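Vacuolar protein sorting-associated protein IST1 (PDB 3GGY) regulates recruitment of the ATPase VPS4 to the ESCRT-III complex during multivesicular body sorting, here represented by its N-terminal ESCRT-III-like helical domain. Local coordinates at residues I10-C15 and K129-W134; Q43-N48 and S185-S190; Y55-L60 and L171-I176; N88-E93 and W134-E139. All coordinates share one frame; numbering follows the deposited sequence.

Contact 1. Residues I10-C15 and K129-W134; sequences IKLKTC and KDLMAW
Leu131 of helix 125-135 reaches across to helix 8-46 and splits its two methyls between neighbouring residues. Leu131 CD1 lies 3.7 Å from Leu12 CA and also meets Leu12 CD1 and Cys15 CB. Leu131 CD2 touches the aliphatic part of Lys11, with Lys11 CE 3.9 Å away. Another apolar contact joins Leu12 CD1 and Met132 CE at 4.1 Å, two side chains set at about a right angle. Met132 bends at chi2 and chi3 to bring its methyl there. Lys11 is folded at chi3 (-59°) and chi4, and its ammonium group is hydrogen-bonded to Ile6 O, just before helix 8-46. The two segments run nearly antiparallel, at 154°, with local axes 10.8 Å apart, and no hydrogen bond links them. The contact packs helix 125-135 on the N-terminal end of the long helix 8-46 of the ESCRT-III-like domain. Leu128 continues the packing on Leu12 and Cys15. Phe8 touches Leu131 and Met132, and Met132 also reaches Ile109 and Ile113 of helix 105-115 and Phe140 of helix 138-147.

Contact 2. Residues Q43-N48 and S185-S190; sequences QLLLTN and SKLENS
Lys186 is laid along the C-terminal end of helix 8-46. Lys186 CB lies 3.7 Å from Leu45 O, and Lys186 CG is 4.0 Å from Leu45 O. The chain then bends at chi2 (-61°), and Lys186 CD is 3.7 Å from Leu45 O. Lys186 CE passes on to Leu46 O, also at 3.7 Å. The tip, NZ, ends beside the side-chain amide of Asn48. The lysine follows the last carbonyls of the helix, whose dipole would probably suit its positive charge. Asn48 has positive phi and is the C' residue of the Schellman motif that ends this helix (Asn48 N to Leu45 O, Lys49 N to Leu44 O). Leu45 CD1 and Leu187 CD1 pack side by side at 3.9 Å. Leu45 CD2 presses tightly on Ser190 CB, 3.4 Å away. Ser190 OG donates to Leu187 O at 2.6 Å, within its own turn. Leu45 also packs on Glu50 and Ala53 of helix 50-82, while Leu187 rests on Leu173, Lys174 and Ala177 of helix 166-179.

Contact 3. Residues Y55-L60 and L171-I176; sequences YRVETL and LYLKEI
Helices 50-82 and 166-179 cross almost perpendicularly here, at 97°, with local axes 10.4 Å apart and Val57 and Tyr172 as the closest CA pair of the two segments. Val57 spreads its two methyls over the other helix. Val57 CG1 presses on Tyr172 CB at 3.5 Å. Val57 CG2 meets Leu173 CD2 at 3.6 Å and, more loosely, Ile176 CD1. The valine's chi1 of 168° sets CG1 anti to the backbone N and leaves CG2 beside that N, against Leu173 CD2. Leu60, one turn further on, comes to the edge of the Tyr172 ring: its CG is 3.8 Å from Tyr172 CE2, and its CD2 lies in the ring plane. Leu60 CD2 also meets Ile176 CD1 tip to tip at 4.0 Å. In this ESCRT-III-like domain, helices 8-46 and 50-82 form a long hairpin, and helix 166-179 packs across it near the turn. Arg38 of helix 8-46 touches Leu60, Tyr172 and Ile176. The Tyr172 hydroxyl is hydrogen-bonded to Asp64 on helix 50-82, so the same ring gains a polar tie to the helix that its edge packs against. Leu173 also reaches Leu187 and Ser190 near the C-terminus.

Contact 4. Residues N88-E93 and W134-E139; sequences NDISTE and WKINVE
Lys135 stretches over the loop 88-93 and places its ammonium group against Asn88. Lys135 NZ donates to Asn88 O at 2.6 Å, approaching 34° out of the carbonyl plane, and makes a weak bond to Asn88 OD1. Water 1 bridges the same NZ and OD1. The chain bends at chi2 (63°), which carries Lys135 CE past Ile90 O at 3.0 Å. The Lys135 carbonyl takes a CA-H...O contact from Ser91. Ile136 CA, just beyond the helix, makes a second CA-H...O contact, to Ser91 O, 3.5 Å away. Ile136 CG2 lies 3.5 Å from Glu93 N, while CD1 packs beside Ile90 CG2. Asn137 caps helix 138-147 through OD1 to Phe140 N; it reaches 88-93 through water. ND2 donates to waters 2 and 4, which also bond Ser91 O and Glu93 N. Water 3 gives protons to Asn137 OD1 and Glu93 OE1, and Glu93 OE2 salt-bridges Arg110. The loop between helices 84-87 and 93-99 is thus held to the break between helices 125-135 and 138-147. Direct hydrogen bonds between the segments are confined to Lys135 and Asn88. The lysine charge is met by neutral oxygens and water. Ile90 O, covered by the lysine methylenes, has no hydrogen-bond partner in the model.

Overall arrangement
Contacts 1 and 3 are the buried ones, and both are helix pairs joined by apolar side chains. Contact 1 is nearly antiparallel, contact 3 nearly perpendicular. Contact 4 lies at the surface and relies on a lysine, backbone carbonyls and waters. Contact 2 is partly buried and mixes leucine packing with a lysine at a helix end. The four form two groups on opposite sides of the chain's centre. Contacts 1 and 4 have centres 11 Å apart and share Trp134 and helix 125-135. Contacts 2 and 3 have centres 12 Å apart and touch through Leu187, Leu173 and Ser190. Helix 8-46 spans the two groups, serving contacts 1 and 2, whose centres are 50 Å apart.

Contact 1. Residues I10-C15 and K129-W134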
loop_
_atom_site.group_PDB
_atom_site.type_symbol
_atom_site.label_atom_id
_atom_site.label_comp_id
_atom_site.label_asym_id
_atom_site.label_seq_id
_atom_site.Cartn_x
_atom_site.Cartn_y
_atom_site.Cartn_z
ATOM N N ILE A 10 -22.837 6.184 9.670
ATOM C CA ILE A 10 -23.256 5.003 8.927
ATOM C C ILE A 10 -22.550 4.935 7.579
ATOM O O ILE A 10 -22.101 3.865 7.159
ATOM C CB ILE A 10 -24.784 4.995 8.711
ATOM C CG1 ILE A 10 -25.491 4.908 10.065
ATOM C CG2 ILE A 10 -25.181 3.823 7.830
ATOM C CD1 ILE A 10 -27.001 4.954 9.986
ATOM N N LYS A 11 -22.446 6.074 6.902
ATOM C CA LYS A 11 -21.778 6.114 5.609
ATOM C C LYS A 11 -20.299 5.774 5.772
ATOM O O LYS A 11 -19.712 5.113 4.916
ATOM C CB LYS A 11 -21.923 7.497 4.968
ATOM C CG LYS A 11 -23.359 7.894 4.668
ATOM C CD LYS A 11 -23.426 9.088 3.721
ATOM C CE LYS A 11 -22.706 10.297 4.289
ATOM N NZ LYS A 11 -23.301 10.746 5.579
ATOM N N LEU A 12 -19.704 6.224 6.874
ATOM C CA LEU A 12 -18.290 5.957 7.135
ATOM C C LEU A 12 -18.079 4.473 7.420
ATOM O O LEU A 12 -17.139 3.858 6.909
ATOM C CB LEU A 12 -17.794 6.793 8.321
ATOM C CG LEU A 12 -16.330 6.607 8.743
ATOM C CD1 LEU A 12 -15.403 6.951 7.585
ATOM C CD2 LEU A 12 -16.029 7.490 9.945
ATOM N N LYS A 13 -18.961 3.895 8.230
ATOM C CA LYS A 13 -18.855 2.482 8.566
ATOM C C LYS A 13 -18.937 1.649 7.296
ATOM O O LYS A 13 -18.129 0.745 7.086
ATOM C CB LYS A 13 -19.976 2.071 9.524
ATOM C CG LYS A 13 -19.910 0.610 9.949
ATOM C CD LYS A 13 -20.998 0.261 10.961
ATOM C CE LYS A 13 -22.390 0.385 10.354
ATOM N NZ LYS A 13 -23.463 0.035 11.332
ATOM N N THR A 14 -19.917 1.964 6.453
ATOM C CA THR A 14 -20.115 1.258 5.192
ATOM C C THR A 14 -18.866 1.365 4.326
ATOM O O THR A 14 -18.423 0.386 3.722
ATOM C CB THR A 14 -21.294 1.851 4.393
ATOM O OG1 THR A 14 -22.499 1.740 5.158
ATOM C CG2 THR A 14 -21.471 1.115 3.074
ATOM N N CYS A 15 -18.309 2.569 4.265
ATOM C CA CYS A 15 -17.117 2.827 3.472
ATOM C C CYS A 15 -15.917 2.025 3.964
ATOM O O CYS A 15 -15.253 1.343 3.184
ATOM C CB CYS A 15 -16.785 4.321 3.503
ATOM S SG CYS A 15 -15.289 4.763 2.583
ATOM N N LYS A 129 -11.962 10.394 1.498
ATOM C CA LYS A 129 -11.570 11.782 1.303
ATOM C C LYS A 129 -12.820 12.651 1.313
ATOM O O LYS A 129 -12.885 13.648 2.029
ATOM C CB LYS A 129 -10.842 11.962 -0.030
ATOM C CG LYS A 129 -10.382 13.393 -0.271
ATOM C CD LYS A 129 -9.729 13.563 -1.633
ATOM C CE LYS A 129 -10.763 13.744 -2.727
ATOM N NZ LYS A 129 -11.493 15.034 -2.574
ATOM N N ASP A 130 -13.816 12.260 0.523
ATOM C CA ASP A 130 -15.058 13.022 0.451
ATOM C C ASP A 130 -15.708 13.167 1.824
ATOM O O ASP A 130 -16.177 14.248 2.189
ATOM C CB ASP A 130 -16.040 12.361 -0.521
ATOM C CG ASP A 130 -15.532 12.350 -1.951
ATOM O OD1 ASP A 130 -14.878 13.333 -2.361
ATOM O OD2 ASP A 130 -15.800 11.368 -2.674
ATOM N N LEU A 131 -15.739 12.080 2.585
ATOM C CA LEU A 131 -16.339 12.114 3.916
ATOM C C LEU A 131 -15.592 13.033 4.874
ATOM O O LEU A 131 -16.218 13.783 5.625
ATOM C CB LEU A 131 -16.392 10.706 4.512
ATOM C CG LEU A 131 -17.410 9.744 3.903
ATOM C CD1 LEU A 131 -17.200 8.347 4.472
ATOM C CD2 LEU A 131 -18.821 10.237 4.196
ATOM N N MET A 132 -14.261 12.980 4.847
ATOM C CA MET A 132 -13.457 13.809 5.746
ATOM C C MET A 132 -13.404 15.275 5.333
ATOM O O MET A 132 -13.229 16.153 6.179
ATOM C CB MET A 132 -12.037 13.246 5.878
ATOM C CG MET A 132 -11.980 11.859 6.507
ATOM S SD MET A 132 -13.001 11.710 8.006
ATOM C CE MET A 132 -14.443 10.913 7.320
ATOM N N ALA A 133 -13.550 15.539 4.038
ATOM C CA ALA A 133 -13.555 16.913 3.551
ATOM C C ALA A 133 -14.812 17.587 4.098
ATOM O O ALA A 133 -14.824 18.787 4.366
ATOM C CB ALA A 133 -13.564 16.937 2.027
ATOM N N TRP A 134 -15.872 16.803 4.265
ATOM C CA TRP A 134 -17.127 17.322 4.797
ATOM C C TRP A 134 -17.089 17.410 6.322
ATOM O O TRP A 134 -17.493 18.418 6.911
ATOM C CB TRP A 134 -18.294 16.416 4.387
ATOM C CG TRP A 134 -19.591 16.835 5.004
ATOM C CD1 TRP A 134 -20.425 17.829 4.570
ATOM C CD2 TRP A 134 -20.166 16.330 6.214
ATOM N NE1 TRP A 134 -21.479 17.976 5.439
ATOM C CE2 TRP A 134 -21.347 17.067 6.458
ATOM C CE3 TRP A 134 -19.798 15.326 7.120
ATOM C CZ2 TRP A 134 -22.163 16.835 7.572
ATOM C CZ3 TRP A 134 -20.609 15.092 8.229
ATOM C CH2 TRP A 134 -21.778 15.844 8.443
#

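Contact 2. Residues Q43-N48 and S185-S190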
loop_
_atom_site.group_PDB
_atom_site.type_symbol
_atom_site.label_atom_id
_atom_site.label_comp_id
_atom_site.label_asym_id
_atom_site.label_seq_id
_atom_site.Cartn_x
_atom_site.Cartn_y
_atom_site.Cartn_z
ATOM N N GLN A 43 11.926 -18.984 -15.160
ATOM C CA GLN A 43 11.881 -19.490 -16.528
ATOM C C GLN A 43 12.771 -18.650 -17.443
ATOM O O GLN A 43 13.398 -19.177 -18.360
ATOM C CB GLN A 43 10.434 -19.500 -17.036
ATOM C CG GLN A 43 10.232 -20.152 -18.400
ATOM C CD GLN A 43 10.799 -21.564 -18.478
ATOM O OE1 GLN A 43 10.682 -22.349 -17.536
ATOM N NE2 GLN A 43 11.402 -21.895 -19.615
ATOM N N LEU A 44 12.822 -17.343 -17.199
ATOM C CA LEU A 44 13.671 -16.460 -17.988
ATOM C C LEU A 44 15.130 -16.822 -17.747
ATOM O O LEU A 44 15.942 -16.805 -18.675
ATOM C CB LEU A 44 13.434 -14.994 -17.607
ATOM C CG LEU A 44 12.103 -14.393 -18.061
ATOM C CD1 LEU A 44 11.886 -13.042 -17.387
ATOM C CD2 LEU A 44 12.110 -14.248 -19.573
ATOM N N LEU A 45 15.463 -17.162 -16.506
ATOM C CA LEU A 45 16.834 -17.532 -16.177
ATOM C C LEU A 45 17.217 -18.832 -16.870
ATOM O O LEU A 45 18.309 -18.943 -17.426
ATOM C CB LEU A 45 17.008 -17.678 -14.661
ATOM C CG LEU A 45 16.841 -16.392 -13.840
ATOM C CD1 LEU A 45 16.869 -16.723 -12.355
ATOM C CD2 LEU A 45 17.940 -15.399 -14.200
ATOM N N LEU A 46 16.316 -19.810 -16.839
ATOM C CA LEU A 46 16.577 -21.101 -17.469
ATOM C C LEU A 46 16.821 -20.964 -18.966
ATOM O O LEU A 46 17.514 -21.797 -19.565
ATOM C CB LEU A 46 15.403 -22.062 -17.243
ATOM C CG LEU A 46 15.109 -22.498 -15.806
ATOM C CD1 LEU A 46 13.947 -23.483 -15.810
ATOM C CD2 LEU A 46 16.349 -23.142 -15.190
ATOM N N THR A 47 16.254 -19.920 -19.569
ATOM C CA THR A 47 16.408 -19.691 -21.000
ATOM C C THR A 47 17.399 -18.589 -21.375
ATOM O O THR A 47 17.349 -18.044 -22.478
ATOM C CB THR A 47 15.041 -19.403 -21.679
ATOM O OG1 THR A 47 14.364 -18.337 -20.998
ATOM C CG2 THR A 47 14.173 -20.643 -21.647
ATOM N N ASN A 48 18.291 -18.265 -20.444
ATOM C CA ASN A 48 19.339 -17.273 -20.665
ATOM C C ASN A 48 18.891 -15.849 -20.979
ATOM O O ASN A 48 19.636 -15.095 -21.604
ATOM C CB ASN A 48 20.267 -17.761 -21.786
ATOM C CG ASN A 48 20.855 -19.138 -21.506
ATOM O OD1 ASN A 48 21.277 -19.840 -22.426
ATOM N ND2 ASN A 48 20.896 -19.525 -20.237
ATOM N N SER A 185 24.765 -22.226 -12.844
ATOM C CA SER A 185 25.230 -21.485 -14.013
ATOM C C SER A 185 24.215 -20.474 -14.523
ATOM O O SER A 185 24.582 -19.370 -14.918
ATOM C CB SER A 185 25.599 -22.444 -15.150
ATOM O OG SER A 185 24.459 -23.142 -15.626
ATOM N N LYS A 186 22.940 -20.849 -14.503
ATOM C CA LYS A 186 21.891 -19.963 -14.988
ATOM C C LYS A 186 21.698 -18.739 -14.101
ATOM O O LYS A 186 21.426 -17.644 -14.596
ATOM C CB LYS A 186 20.571 -20.729 -15.106
ATOM C CG LYS A 186 20.617 -21.913 -16.066
ATOM C CD LYS A 186 20.950 -21.481 -17.490
ATOM C CE LYS A 186 20.884 -22.663 -18.451
ATOM N NZ LYS A 186 21.340 -22.309 -19.827
ATOM N N LEU A 187 21.831 -18.918 -12.791
ATOM C CA LEU A 187 21.658 -17.795 -11.880
ATOM C C LEU A 187 22.873 -16.880 -11.905
ATOM O O LEU A 187 22.738 -15.659 -11.894
ATOM C CB LEU A 187 21.418 -18.275 -10.446
ATOM C CG LEU A 187 21.176 -17.090 -9.508
ATOM C CD1 LEU A 187 19.891 -16.398 -9.916
ATOM C CD2 LEU A 187 21.097 -17.542 -8.074
ATOM N N GLU A 188 24.062 -17.473 -11.936
ATOM C CA GLU A 188 25.293 -16.694 -11.964
ATOM C C GLU A 188 25.360 -15.764 -13.167
ATOM O O GLU A 188 25.821 -14.627 -13.055
ATOM C CB GLU A 188 26.509 -17.619 -11.969
ATOM C CG GLU A 188 26.818 -18.233 -10.621
ATOM C CD GLU A 188 27.095 -17.187 -9.555
ATOM O OE1 GLU A 188 27.931 -16.290 -9.799
ATOM O OE2 GLU A 188 26.484 -17.263 -8.471
ATOM N N ASN A 189 24.901 -16.244 -14.317
ATOM C CA ASN A 189 24.927 -15.429 -15.524
ATOM C C ASN A 189 24.026 -14.193 -15.427
ATOM O O ASN A 189 24.180 -13.254 -16.209
ATOM C CB ASN A 189 24.533 -16.267 -16.752
ATOM C CG ASN A 189 25.522 -17.387 -17.044
ATOM O OD1 ASN A 189 26.703 -17.294 -16.707
ATOM N ND2 ASN A 189 25.045 -18.446 -17.689
ATOM N N SER A 190 23.097 -14.187 -14.471
ATOM C CA SER A 190 22.179 -13.057 -14.302
ATOM C C SER A 190 22.670 -12.033 -13.279
ATOM O O SER A 190 22.198 -10.891 -13.254
ATOM C CB SER A 190 20.802 -13.556 -13.871
ATOM O OG SER A 190 20.835 -14.042 -12.541
#

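Contact 3. Residues Y55-L60 and L171-I176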
loop_
_atom_site.group_PDB
_atom_site.type_symbol
_atom_site.label_atom_id
_atom_site.label_comp_id
_atom_site.label_asym_id
_atom_site.label_seq_id
_atom_site.Cartn_x
_atom_site.Cartn_y
_atom_site.Cartn_z
ATOM N N TYR A 55 14.676 -6.963 -15.504
ATOM C CA TYR A 55 13.539 -6.053 -15.597
ATOM C C TYR A 55 12.349 -6.596 -14.817
ATOM O O TYR A 55 11.655 -5.851 -14.123
ATOM C CB TYR A 55 13.129 -5.864 -17.061
ATOM C CG TYR A 55 14.081 -5.028 -17.889
ATOM C CD1 TYR A 55 14.134 -5.172 -19.276
ATOM C CD2 TYR A 55 14.898 -4.066 -17.296
ATOM C CE1 TYR A 55 14.978 -4.379 -20.053
ATOM C CE2 TYR A 55 15.743 -3.266 -18.063
ATOM C CZ TYR A 55 15.776 -3.428 -19.440
ATOM O OH TYR A 55 16.594 -2.631 -20.208
ATOM N N ARG A 56 12.123 -7.901 -14.930
ATOM C CA ARG A 56 10.994 -8.534 -14.261
ATOM C C ARG A 56 11.148 -8.482 -12.749
ATOM O O ARG A 56 10.166 -8.319 -12.019
ATOM C CB ARG A 56 10.856 -9.985 -14.718
ATOM C CG ARG A 56 9.476 -10.558 -14.486
ATOM C CD ARG A 56 8.462 -9.869 -15.393
ATOM N NE ARG A 56 7.938 -10.775 -16.407
ATOM C CZ ARG A 56 7.035 -11.717 -16.166
ATOM N NH1 ARG A 56 6.552 -11.874 -14.942
ATOM N NH2 ARG A 56 6.617 -12.502 -17.149
ATOM N N VAL A 57 12.382 -8.629 -12.277
ATOM C CA VAL A 57 12.638 -8.574 -10.845
ATOM C C VAL A 57 12.401 -7.157 -10.324
ATOM O O VAL A 57 11.840 -6.969 -9.244
ATOM C CB VAL A 57 14.078 -9.030 -10.529
ATOM C CG1 VAL A 57 14.444 -8.697 -9.094
ATOM C CG2 VAL A 57 14.179 -10.530 -10.762
ATOM N N GLU A 58 12.815 -6.156 -11.090
ATOM C CA GLU A 58 12.599 -4.778 -10.662
ATOM C C GLU A 58 11.107 -4.532 -10.446
ATOM O O GLU A 58 10.710 -3.888 -9.477
ATOM C CB GLU A 58 13.157 -3.812 -11.707
ATOM C CG GLU A 58 14.653 -3.996 -11.929
ATOM C CD GLU A 58 15.231 -3.020 -12.931
ATOM O OE1 GLU A 58 14.729 -2.973 -14.075
ATOM O OE2 GLU A 58 16.194 -2.305 -12.572
ATOM N N THR A 59 10.284 -5.063 -11.343
ATOM C CA THR A 59 8.838 -4.906 -11.248
ATOM C C THR A 59 8.315 -5.672 -10.036
ATOM O O THR A 59 7.467 -5.178 -9.293
ATOM C CB THR A 59 8.153 -5.436 -12.524
ATOM O OG1 THR A 59 8.628 -4.700 -13.658
ATOM C CG2 THR A 59 6.643 -5.286 -12.427
ATOM N N LEU A 60 8.831 -6.879 -9.840
ATOM C CA LEU A 60 8.422 -7.714 -8.712
ATOM C C LEU A 60 8.719 -7.025 -7.378
ATOM O O LEU A 60 7.926 -7.091 -6.437
ATOM C CB LEU A 60 9.155 -9.060 -8.781
ATOM C CG LEU A 60 8.988 -10.040 -7.616
ATOM C CD1 LEU A 60 7.514 -10.349 -7.388
ATOM C CD2 LEU A 60 9.763 -11.315 -7.926
ATOM N N LEU A 171 19.716 -10.081 -4.766
ATOM C CA LEU A 171 19.181 -10.867 -3.667
ATOM C C LEU A 171 17.899 -11.564 -4.114
ATOM O O LEU A 171 17.698 -12.741 -3.826
ATOM C CB LEU A 171 18.900 -9.973 -2.454
ATOM C CG LEU A 171 18.340 -10.689 -1.224
ATOM C CD1 LEU A 171 19.329 -11.745 -0.755
ATOM C CD2 LEU A 171 18.077 -9.678 -0.112
ATOM N N TYR A 172 17.033 -10.843 -4.823
ATOM C CA TYR A 172 15.790 -11.439 -5.310
ATOM C C TYR A 172 16.072 -12.590 -6.279
ATOM O O TYR A 172 15.406 -13.630 -6.242
ATOM C CB TYR A 172 14.933 -10.387 -6.021
ATOM C CG TYR A 172 13.822 -9.823 -5.165
ATOM C CD1 TYR A 172 14.102 -9.153 -3.973
ATOM C CD2 TYR A 172 12.485 -9.965 -5.544
ATOM C CE1 TYR A 172 13.075 -8.640 -3.178
ATOM C CE2 TYR A 172 11.452 -9.453 -4.756
ATOM C CZ TYR A 172 11.754 -8.796 -3.578
ATOM O OH TYR A 172 10.737 -8.308 -2.793
ATOM N N LEU A 173 17.050 -12.399 -7.153
ATOM C CA LEU A 173 17.400 -13.437 -8.114
ATOM C C LEU A 173 17.860 -14.694 -7.377
ATOM O O LEU A 173 17.462 -15.805 -7.724
ATOM C CB LEU A 173 18.504 -12.939 -9.051
ATOM C CG LEU A 173 18.045 -11.872 -10.046
ATOM C CD1 LEU A 173 19.244 -11.204 -10.702
ATOM C CD2 LEU A 173 17.139 -12.514 -11.083
ATOM N N LYS A 174 18.689 -14.511 -6.354
ATOM C CA LYS A 174 19.187 -15.641 -5.581
ATOM C C LYS A 174 18.069 -16.359 -4.827
ATOM O O LYS A 174 18.065 -17.588 -4.732
ATOM C CB LYS A 174 20.259 -15.174 -4.590
ATOM C CG LYS A 174 21.511 -14.629 -5.256
ATOM C CD LYS A 174 22.534 -14.188 -4.228
ATOM C CE LYS A 174 23.756 -13.578 -4.895
ATOM N NZ LYS A 174 24.767 -13.128 -3.891
ATOM N N GLU A 175 17.111 -15.607 -4.294
ATOM C CA GLU A 175 16.022 -16.241 -3.562
ATOM C C GLU A 175 15.076 -16.957 -4.529
ATOM O O GLU A 175 14.537 -18.013 -4.213
ATOM C CB GLU A 175 15.286 -15.206 -2.698
ATOM C CG GLU A 175 16.243 -14.471 -1.757
ATOM C CD GLU A 175 15.553 -13.593 -0.728
ATOM O OE1 GLU A 175 14.480 -13.033 -1.030
ATOM O OE2 GLU A 175 16.106 -13.450 0.384
ATOM N N ILE A 176 14.896 -16.404 -5.723
ATOM C CA ILE A 176 14.039 -17.058 -6.707
ATOM C C ILE A 176 14.744 -18.337 -7.176
ATOM O O ILE A 176 14.101 -19.356 -7.417
ATOM C CB ILE A 176 13.772 -16.138 -7.921
ATOM C CG1 ILE A 176 12.869 -14.980 -7.491
ATOM C CG2 ILE A 176 13.104 -16.923 -9.053
ATOM C CD1 ILE A 176 12.703 -13.907 -8.555
#

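Contact 4. Residues N88-E93 and W134-E139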
loop_
_atom_site.group_PDB
_atom_site.type_symbol
_atom_site.label_atom_id
_atom_site.label_comp_id
_atom_site.label_asym_id
_atom_site.label_seq_id
_atom_site.Cartn_x
_atom_site.Cartn_y
_atom_site.Cartn_z
ATOM N N ASN A 88 -16.813 10.561 14.837
ATOM C CA ASN A 88 -18.035 11.326 14.665
ATOM C C ASN A 88 -17.986 12.638 15.445
ATOM O O ASN A 88 -18.708 13.579 15.128
ATOM C CB ASN A 88 -19.236 10.493 15.116
ATOM C CG ASN A 88 -20.550 11.207 14.903
ATOM O OD1 ASN A 88 -20.857 11.646 13.792
ATOM N ND2 ASN A 88 -21.338 11.325 15.964
ATOM N N ASP A 89 -17.124 12.699 16.455
ATOM C CA ASP A 89 -16.995 13.902 17.273
ATOM C C ASP A 89 -15.819 14.784 16.859
ATOM O O ASP A 89 -15.373 15.631 17.635
ATOM C CB ASP A 89 -16.848 13.526 18.750
ATOM C CG ASP A 89 -18.037 12.746 19.275
ATOM O OD1 ASP A 89 -19.185 13.146 18.989
ATOM O OD2 ASP A 89 -17.825 11.738 19.979
ATOM N N ILE A 90 -15.320 14.585 15.643
ATOM C CA ILE A 90 -14.198 15.374 15.138
ATOM C C ILE A 90 -14.686 16.324 14.049
ATOM O O ILE A 90 -15.195 15.886 13.016
ATOM C CB ILE A 90 -13.095 14.468 14.556
ATOM C CG1 ILE A 90 -12.673 13.430 15.598
ATOM C CG2 ILE A 90 -11.888 15.307 14.157
ATOM C CD1 ILE A 90 -11.703 12.391 15.073
ATOM N N SER A 91 -14.533 17.625 14.282
ATOM C CA SER A 91 -14.979 18.622 13.317
ATOM C C SER A 91 -13.857 19.533 12.825
ATOM O O SER A 91 -14.035 20.276 11.860
ATOM C CB SER A 91 -16.098 19.472 13.927
ATOM O OG SER A 91 -15.664 20.110 15.117
ATOM N N THR A 92 -12.709 19.478 13.489
ATOM C CA THR A 92 -11.571 20.304 13.097
ATOM C C THR A 92 -10.261 19.532 13.108
ATOM O O THR A 92 -10.105 18.539 13.826
ATOM C CB THR A 92 -11.391 21.522 14.030
ATOM O OG1 THR A 92 -10.924 21.080 15.311
ATOM C CG2 THR A 92 -12.703 22.268 14.195
ATOM N N GLU A 93 -9.314 20.014 12.312
ATOM C CA GLU A 93 -8.007 19.394 12.215
ATOM C C GLU A 93 -7.235 19.504 13.526
ATOM O O GLU A 93 -6.445 18.628 13.864
ATOM C CB GLU A 93 -7.220 20.040 11.070
ATOM C CG GLU A 93 -5.838 19.476 10.884
ATOM C CD GLU A 93 -5.237 19.821 9.537
ATOM O OE1 GLU A 93 -5.821 20.650 8.798
ATOM O OE2 GLU A 93 -4.172 19.260 9.218
ATOM N N TRP A 134 -15.872 16.803 4.265
ATOM C CA TRP A 134 -17.127 17.322 4.797
ATOM C C TRP A 134 -17.089 17.410 6.322
ATOM O O TRP A 134 -17.493 18.418 6.911
ATOM C CB TRP A 134 -18.294 16.416 4.387
ATOM C CG TRP A 134 -19.591 16.835 5.004
ATOM C CD1 TRP A 134 -20.425 17.829 4.570
ATOM C CD2 TRP A 134 -20.166 16.330 6.214
ATOM N NE1 TRP A 134 -21.479 17.976 5.439
ATOM C CE2 TRP A 134 -21.347 17.067 6.458
ATOM C CE3 TRP A 134 -19.798 15.326 7.120
ATOM C CZ2 TRP A 134 -22.163 16.835 7.572
ATOM C CZ3 TRP A 134 -20.609 15.092 8.229
ATOM C CH2 TRP A 134 -21.778 15.844 8.443
ATOM N N LYS A 135 -16.602 16.345 6.953
ATOM C CA LYS A 135 -16.525 16.255 8.408
ATOM C C LYS A 135 -15.592 17.292 9.020
ATOM O O LYS A 135 -15.941 17.955 9.998
ATOM C CB LYS A 135 -16.074 14.851 8.817
ATOM C CG LYS A 135 -16.171 14.575 10.302
ATOM C CD LYS A 135 -17.616 14.648 10.766
ATOM C CE LYS A 135 -17.733 14.389 12.260
ATOM N NZ LYS A 135 -19.147 14.453 12.716
ATOM N N ILE A 136 -14.397 17.418 8.453
ATOM C CA ILE A 136 -13.433 18.397 8.936
ATOM C C ILE A 136 -13.491 19.555 7.937
ATOM O O ILE A 136 -14.323 20.448 8.083
ATOM C CB ILE A 136 -12.020 17.781 9.028
ATOM C CG1 ILE A 136 -12.052 16.586 9.992
ATOM C CG2 ILE A 136 -11.022 18.817 9.540
ATOM C CD1 ILE A 136 -10.700 15.937 10.230
ATOM N N ASN A 137 -12.635 19.545 6.922
ATOM C CA ASN A 137 -12.673 20.598 5.909
ATOM C C ASN A 137 -11.776 20.282 4.719
ATOM O O ASN A 137 -10.965 19.353 4.764
ATOM C CB ASN A 137 -12.297 21.951 6.519
ATOM C CG ASN A 137 -10.972 21.913 7.235
ATOM O OD1 ASN A 137 -9.932 21.705 6.617
ATOM N ND2 ASN A 137 -11.002 22.105 8.548
ATOM N N VAL A 138 -11.938 21.045 3.644
ATOM C CA VAL A 138 -11.149 20.823 2.438
ATOM C C VAL A 138 -9.667 21.083 2.682
ATOM O O VAL A 138 -8.808 20.421 2.088
ATOM C CB VAL A 138 -11.639 21.716 1.276
ATOM C CG1 VAL A 138 -10.703 21.587 0.096
ATOM C CG2 VAL A 138 -13.053 21.311 0.866
ATOM N N GLU A 139 -9.369 22.046 3.550
ATOM C CA GLU A 139 -7.986 22.376 3.870
ATOM C C GLU A 139 -7.258 21.143 4.393
ATOM O O GLU A 139 -6.108 20.891 4.034
ATOM C CB GLU A 139 -7.928 23.477 4.930
ATOM C CG GLU A 139 -8.345 24.861 4.448
ATOM C CD GLU A 139 -9.699 24.881 3.751
ATOM O OE1 GLU A 139 -10.716 24.498 4.376
ATOM O OE2 GLU A 139 -9.739 25.293 2.571
HETATM O O HOH W 1 -21.706 13.851 12.267
HETATM O O HOH W 2 -12.980 22.353 10.420
HETATM O O HOH W 3 -7.966 22.183 8.472
HETATM O O HOH W 4 -9.824 22.373 10.838
#